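Local coordinates for nicotinate phosphoribosyltransferase (Vibrio cholerae, PDB 4HL7), which probably catalyses the ATP-dependent formation of nicotinate D-ribonucleotide from nicotinate and phosphoribosyl diphosphate, a step of NAD biosynthesis, at residues E233-H238 with Q249-R254; M262-P267 with A287-R292. All coordinates share one frame; numbering follows the deposited sequence.

Contact 1. Residues E233-H238 with Q249-R254; sequences EWFMGH and QVALER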
loop_
_atom_site.group_PDB
_atom_site.type_symbol
_atom_site.label_atom_id
_atom_site.label_comp_id
_atom_site.label_asym_id
_atom_site.label_seq_id
_atom_site.Cartn_x
_atom_site.Cartn_y
_atom_site.Cartn_z
ATOM N N GLU A 233 -4.661 4.513 -6.312
ATOM C CA GLU A 233 -6.126 4.563 -6.595
ATOM C C GLU A 233 -6.710 5.916 -6.567
ATOM O O GLU A 233 -7.641 6.162 -7.288
ATOM C CB GLU A 233 -6.943 3.635 -5.625
ATOM C CG GLU A 233 -7.029 4.145 -4.250
ATOM C CD GLU A 233 -7.977 3.302 -3.366
ATOM O OE1 GLU A 233 -9.241 3.335 -3.578
ATOM O OE2 GLU A 233 -7.436 2.701 -2.414
ATOM N N TRP A 234 -6.129 6.851 -5.794
ATOM C CA TRP A 234 -6.642 8.217 -5.807
ATOM C C TRP A 234 -6.418 8.834 -7.204
ATOM O O TRP A 234 -7.311 9.427 -7.842
ATOM C CB TRP A 234 -5.889 8.997 -4.725
ATOM C CG TRP A 234 -6.205 10.463 -4.663
ATOM C CD1 TRP A 234 -5.358 11.527 -4.958
ATOM C CD2 TRP A 234 -7.461 11.066 -4.243
ATOM N NE1 TRP A 234 -5.987 12.743 -4.703
ATOM C CE2 TRP A 234 -7.269 12.518 -4.293
ATOM C CE3 TRP A 234 -8.694 10.560 -3.817
ATOM C CZ2 TRP A 234 -8.265 13.405 -3.927
ATOM C CZ3 TRP A 234 -9.725 11.474 -3.469
ATOM C CH2 TRP A 234 -9.500 12.859 -3.487
ATOM N N PHE A 235 -5.229 8.595 -7.751
ATOM C CA PHE A 235 -4.927 9.153 -9.114
ATOM C C PHE A 235 -5.696 8.410 -10.216
ATOM O O PHE A 235 -6.174 9.011 -11.220
ATOM C CB PHE A 235 -3.423 9.024 -9.326
ATOM C CG PHE A 235 -2.646 9.819 -8.309
ATOM C CD1 PHE A 235 -2.254 9.250 -7.113
ATOM C CD2 PHE A 235 -2.427 11.162 -8.495
ATOM C CE1 PHE A 235 -1.616 10.026 -6.140
ATOM C CE2 PHE A 235 -1.804 11.941 -7.502
ATOM C CZ PHE A 235 -1.389 11.354 -6.339
HETATM N N MSE A 236 -5.825 7.089 -10.034
HETATM C CA MSE A 236 -6.515 6.266 -11.052
HETATM C C MSE A 236 -7.990 6.633 -11.058
HETATM O O MSE A 236 -8.567 6.799 -12.112
HETATM C CB MSE A 236 -6.366 4.771 -10.621
HETATM C CG MSE A 236 -4.929 4.313 -10.908
HETATM SE SE MSE A 236 -4.647 2.609 -9.919
HETATM C CE MSE A 236 -5.568 1.483 -11.234
ATOM N N GLY A 237 -8.610 6.771 -9.865
ATOM C CA GLY A 237 -10.052 7.134 -9.828
ATOM C C GLY A 237 -10.324 8.430 -10.601
ATOM O O GLY A 237 -11.355 8.586 -11.242
ATOM N N HIS A 238 -9.407 9.392 -10.514
ATOM C CA HIS A 238 -9.583 10.653 -11.279
ATOM C C HIS A 238 -9.650 10.505 -12.764
ATOM O O HIS A 238 -10.142 11.397 -13.457
ATOM C CB HIS A 238 -8.569 11.730 -10.837
ATOM C CG HIS A 238 -8.966 12.387 -9.526
ATOM N ND1 HIS A 238 -8.740 11.798 -8.334
ATOM C CD2 HIS A 238 -9.742 13.522 -9.257
ATOM C CE1 HIS A 238 -9.263 12.566 -7.334
ATOM N NE2 HIS A 238 -9.873 13.623 -7.900
ATOM N N GLN A 249 -3.084 15.626 -12.394
ATOM C CA GLN A 249 -2.978 16.959 -11.854
ATOM C C GLN A 249 -4.095 17.333 -10.909
ATOM O O GLN A 249 -3.822 17.886 -9.824
ATOM C CB GLN A 249 -2.859 18.013 -12.968
ATOM C CG GLN A 249 -2.197 19.233 -12.331
ATOM C CD GLN A 249 -1.700 20.194 -13.339
ATOM O OE1 GLN A 249 -0.505 20.344 -13.545
ATOM N NE2 GLN A 249 -2.618 20.846 -13.984
ATOM N N VAL A 250 -5.326 17.020 -11.282
ATOM C CA VAL A 250 -6.471 17.313 -10.397
ATOM C C VAL A 250 -6.364 16.511 -9.098
ATOM O O VAL A 250 -6.639 17.023 -8.005
ATOM C CB VAL A 250 -7.828 17.064 -11.089
ATOM C CG1 VAL A 250 -8.945 17.051 -10.046
ATOM C CG2 VAL A 250 -8.033 18.104 -12.234
ATOM N N ALA A 251 -5.935 15.241 -9.210
ATOM C CA ALA A 251 -5.814 14.407 -8.007
ATOM C C ALA A 251 -4.747 15.022 -7.088
ATOM O O ALA A 251 -4.926 15.090 -5.846
ATOM C CB ALA A 251 -5.432 12.980 -8.391
ATOM N N LEU A 252 -3.617 15.495 -7.681
ATOM C CA LEU A 252 -2.621 16.205 -6.809
ATOM C C LEU A 252 -3.209 17.450 -6.103
ATOM O O LEU A 252 -3.000 17.643 -4.894
ATOM C CB LEU A 252 -1.333 16.600 -7.584
ATOM C CG LEU A 252 -0.468 15.434 -8.164
ATOM C CD1 LEU A 252 0.443 15.967 -9.230
ATOM C CD2 LEU A 252 0.341 14.856 -6.977
ATOM N N GLU A 253 -3.918 18.290 -6.843
ATOM C CA GLU A 253 -4.502 19.478 -6.279
ATOM C C GLU A 253 -5.532 19.156 -5.209
ATOM O O GLU A 253 -5.591 19.811 -4.174
ATOM C CB GLU A 253 -5.136 20.310 -7.433
ATOM C CG GLU A 253 -4.026 20.814 -8.360
ATOM C CD GLU A 253 -4.608 21.517 -9.564
ATOM O OE1 GLU A 253 -5.707 21.147 -9.957
ATOM O OE2 GLU A 253 -3.954 22.414 -10.100
ATOM N N ARG A 254 -6.374 18.166 -5.461
ATOM C CA ARG A 254 -7.501 17.910 -4.572
ATOM C C ARG A 254 -7.048 17.250 -3.273
ATOM O O ARG A 254 -7.720 17.371 -2.271
ATOM C CB ARG A 254 -8.528 17.032 -5.256
ATOM C CG ARG A 254 -9.305 17.882 -6.266
ATOM C CD ARG A 254 -10.747 17.469 -6.401
ATOM N NE ARG A 254 -11.613 18.659 -6.493
ATOM C CZ ARG A 254 -12.934 18.610 -6.550
ATOM N NH1 ARG A 254 -13.543 17.428 -6.568
ATOM N NH2 ARG A 254 -13.651 19.742 -6.627
#
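H238 lays one face of its imidazole over A251, whose CB sits 3.9 Å from the ring centroid and 29° off the normal, a CH-pi contact. The same methyl group is shared by three aromatic side chains of helix 232-241: besides the imidazole, F235 CD2 comes within 3.5 Å of A251 CB, and W234 CD1 touches it too. With no side chain beyond CB, A251 lets the rings come close to helix 247-258, and the short axis segments approach to 8.7 Å while running at 127° to each other.

W234 adds a polar link. Its CG stands anti to the backbone N (chi1 175°), which swings the indole across so that NE1 donates to A251 O over 2.8 Å. The bond is not ideally directed, since NE1 lies above the carbonyl plane rather than on a lone pair. H238 CE1 in turn covers the centre of one indole face. The imidazole is fixed from within its own helix by a nearly straight bond in the ring plane, from H238 ND1 to W234 O at 2.8 Å.

Farther out, F235 CE2 meets L252 CD2 at 3.7 Å, the methyl lying at the edge of the phenyl ring. On the other flank V250 CG1 touches H238 CD2, and R254 gives its aliphatic CB to W234 CZ2. The polar ends of H238 and R254 both turn to Y34 OH, and helix 21-33 packs on W234.

Two successive helices of the NAPRTase family region pack here, the first starting at H232, the predicted autophosphorylation site, unmodified in this structure. Hydrogen bonds hold the W234 and H238 rings, whereas packing places F235; all three gather round A251 CB.

Contact 2. Residues M262-P267 with A287-R292; sequences MLAIAP and AYDGVR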
loop_
_atom_site.group_PDB
_atom_site.type_symbol
_atom_site.label_atom_id
_atom_site.label_comp_id
_atom_site.label_asym_id
_atom_site.label_seq_id
_atom_site.Cartn_x
_atom_site.Cartn_y
_atom_site.Cartn_z
HETATM N N MSE A 262 -2.468 17.702 6.039
HETATM C CA MSE A 262 -2.142 16.255 5.980
HETATM C C MSE A 262 -0.817 16.051 5.266
HETATM O O MSE A 262 -0.562 16.662 4.215
HETATM C CB MSE A 262 -3.283 15.493 5.281
HETATM C CG MSE A 262 -3.095 13.988 4.941
HETATM SE SE MSE A 262 -3.009 13.098 6.706
HETATM C CE MSE A 262 -4.926 13.191 7.367
ATOM N N LEU A 263 0.014 15.151 5.804
ATOM C CA LEU A 263 1.198 14.668 5.020
ATOM C C LEU A 263 0.837 14.408 3.543
ATOM O O LEU A 263 -0.180 13.772 3.207
ATOM C CB LEU A 263 1.818 13.452 5.674
ATOM C CG LEU A 263 3.087 12.837 5.027
ATOM C CD1 LEU A 263 4.260 13.789 5.281
ATOM C CD2 LEU A 263 3.332 11.473 5.646
ATOM N N ALA A 264 1.664 14.938 2.654
ATOM C CA ALA A 264 1.418 14.844 1.249
ATOM C C ALA A 264 2.626 14.263 0.572
ATOM O O ALA A 264 3.628 14.989 0.306
ATOM C CB ALA A 264 1.095 16.201 0.683
ATOM N N ILE A 265 2.595 12.958 0.377
ATOM C CA ILE A 265 3.674 12.282 -0.364
ATOM C C ILE A 265 3.039 11.623 -1.574
ATOM O O ILE A 265 2.262 10.694 -1.409
ATOM C CB ILE A 265 4.373 11.187 0.503
ATOM C CG1 ILE A 265 5.071 11.805 1.731
ATOM C CG2 ILE A 265 5.406 10.387 -0.341
ATOM C CD1 ILE A 265 6.250 12.730 1.392
ATOM N N ALA A 266 3.392 12.064 -2.794
ATOM C CA ALA A 266 2.756 11.505 -4.054
ATOM C C ALA A 266 3.523 10.346 -4.643
ATOM O O ALA A 266 4.743 10.421 -4.787
ATOM C CB ALA A 266 2.632 12.610 -5.123
ATOM N N PRO A 267 2.830 9.257 -5.012
ATOM C CA PRO A 267 3.515 8.343 -5.917
ATOM C C PRO A 267 3.669 8.941 -7.317
ATOM O O PRO A 267 2.859 9.754 -7.740
ATOM C CB PRO A 267 2.564 7.132 -5.962
ATOM C CG PRO A 267 1.223 7.818 -5.896
ATOM C CD PRO A 267 1.378 8.972 -4.929
ATOM N N ALA A 287 4.274 22.588 -2.261
ATOM C CA ALA A 287 3.295 22.219 -1.248
ATOM C C ALA A 287 3.478 20.761 -0.780
ATOM O O ALA A 287 3.307 20.468 0.396
ATOM C CB ALA A 287 1.885 22.395 -1.817
ATOM N N TYR A 288 3.815 19.856 -1.700
ATOM C CA TYR A 288 4.001 18.452 -1.317
ATOM C C TYR A 288 5.277 18.245 -0.475
ATOM O O TYR A 288 6.286 18.875 -0.709
ATOM C CB TYR A 288 4.027 17.568 -2.579
ATOM C CG TYR A 288 2.645 17.109 -2.933
ATOM C CD1 TYR A 288 2.243 15.811 -2.645
ATOM C CD2 TYR A 288 1.750 17.987 -3.565
ATOM C CE1 TYR A 288 0.956 15.378 -2.950
ATOM C CE2 TYR A 288 0.433 17.574 -3.850
ATOM C CZ TYR A 288 0.057 16.280 -3.497
ATOM O OH TYR A 288 -1.226 15.844 -3.756
ATOM N N ASP A 289 5.208 17.348 0.503
ATOM C CA ASP A 289 6.309 17.052 1.359
ATOM C C ASP A 289 7.319 16.176 0.652
ATOM O O ASP A 289 8.485 16.084 1.080
ATOM C CB ASP A 289 5.786 16.363 2.614
ATOM C CG ASP A 289 4.791 17.261 3.375
ATOM O OD1 ASP A 289 5.202 18.369 3.756
ATOM O OD2 ASP A 289 3.569 16.932 3.416
ATOM N N GLY A 290 6.893 15.526 -0.423
ATOM C CA GLY A 290 7.827 14.665 -1.129
ATOM C C GLY A 290 7.092 13.677 -2.019
ATOM O O GLY A 290 5.855 13.823 -2.299
ATOM N N VAL A 291 7.817 12.652 -2.437
ATOM C CA VAL A 291 7.299 11.705 -3.424
ATOM C C VAL A 291 7.719 10.275 -3.030
ATOM O O VAL A 291 8.714 10.078 -2.288
ATOM C CB VAL A 291 7.831 12.011 -4.855
ATOM C CG1 VAL A 291 7.135 13.253 -5.412
ATOM C CG2 VAL A 291 9.389 12.214 -4.862
ATOM N N ARG A 292 7.033 9.297 -3.607
ATOM C CA ARG A 292 7.297 7.879 -3.284
ATOM C C ARG A 292 7.749 7.149 -4.541
ATOM O O ARG A 292 7.132 7.303 -5.610
ATOM C CB ARG A 292 6.015 7.224 -2.718
ATOM C CG ARG A 292 6.206 5.737 -2.326
ATOM C CD ARG A 292 4.920 5.155 -1.677
ATOM N NE ARG A 292 4.290 4.332 -2.697
ATOM C CZ ARG A 292 3.024 4.399 -3.115
ATOM N NH1 ARG A 292 2.649 3.633 -4.143
ATOM N NH2 ARG A 292 2.116 5.149 -2.495
#
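D289 reaches A264 with both its carboxylate and its backbone. D289 OD2 accepts A264 N at 2.9 Å through its anti lone pair, while D289 N donates to A264 O at 2.8 Å, in the carbonyl plane, so that A264 is held through both its N-H and its carbonyl. A weak bond from G290 N also falls on A264 O. A chi1 of -60° carries the D289 carboxylate to the backbone of A264, just before strand 265-267.

Beyond this, the backbones pair as parallel strands. A266 N donates to G290 O over 3.1 Å, and A266 O accepts R292 N over 2.8 Å, so A266 is bonded through both its amide and its carbonyl. CA-H groups of I265 and V291 supplement G290 O and A266 O. I265 is backbone-bonded to I230. By contrast, R292 O is buried and has no partner.

Side chains fill in around the bonds. The A264 methyl lies over one face of the Y288 ring, 4.0 Å from its centroid, and Y288 OH bonds to L252 O. I265 CD1 rests 3.5 Å from the bare CA of G290, whose phi of 161° suits glycine. P267 CB lies over one face of the R292 guanidinium, whose NH2 bonds to T229 OG1.

A beta-alpha-beta crossover through helices 273-279 and 282-287 joins these strands of the parallel sheet, probably TIM-barrel-like, with 265-267 outermost. D289 and V291 continue the bonding to L320 and I322 of the next strand; helix 298-311 packs on V291, and helices 232-241 and 247-258 on P267 and A266.

How the contacts relate
Both contacts are largely buried and lie on the same side of the chain's centre, their centres about 13 Å apart, but they belong to different layers. Each has a partly exposed margin: V250 and R254 in contact 1, L263 and D289 in contact 2. Contact 1 joins two helices mostly through side chains, with one cross-helix hydrogen bond; contact 2 joins two strands through backbone bonds plus one carboxylate, with side chains closing the flanks. In sequence they follow in series, helix 247-258 leading to strand 265-267. The layers touch directly: Y288 OH probably hydrogen-bonds to L252 O at 2.8 Å, while F235 and L252, from opposite helices, pack on P267 and A266.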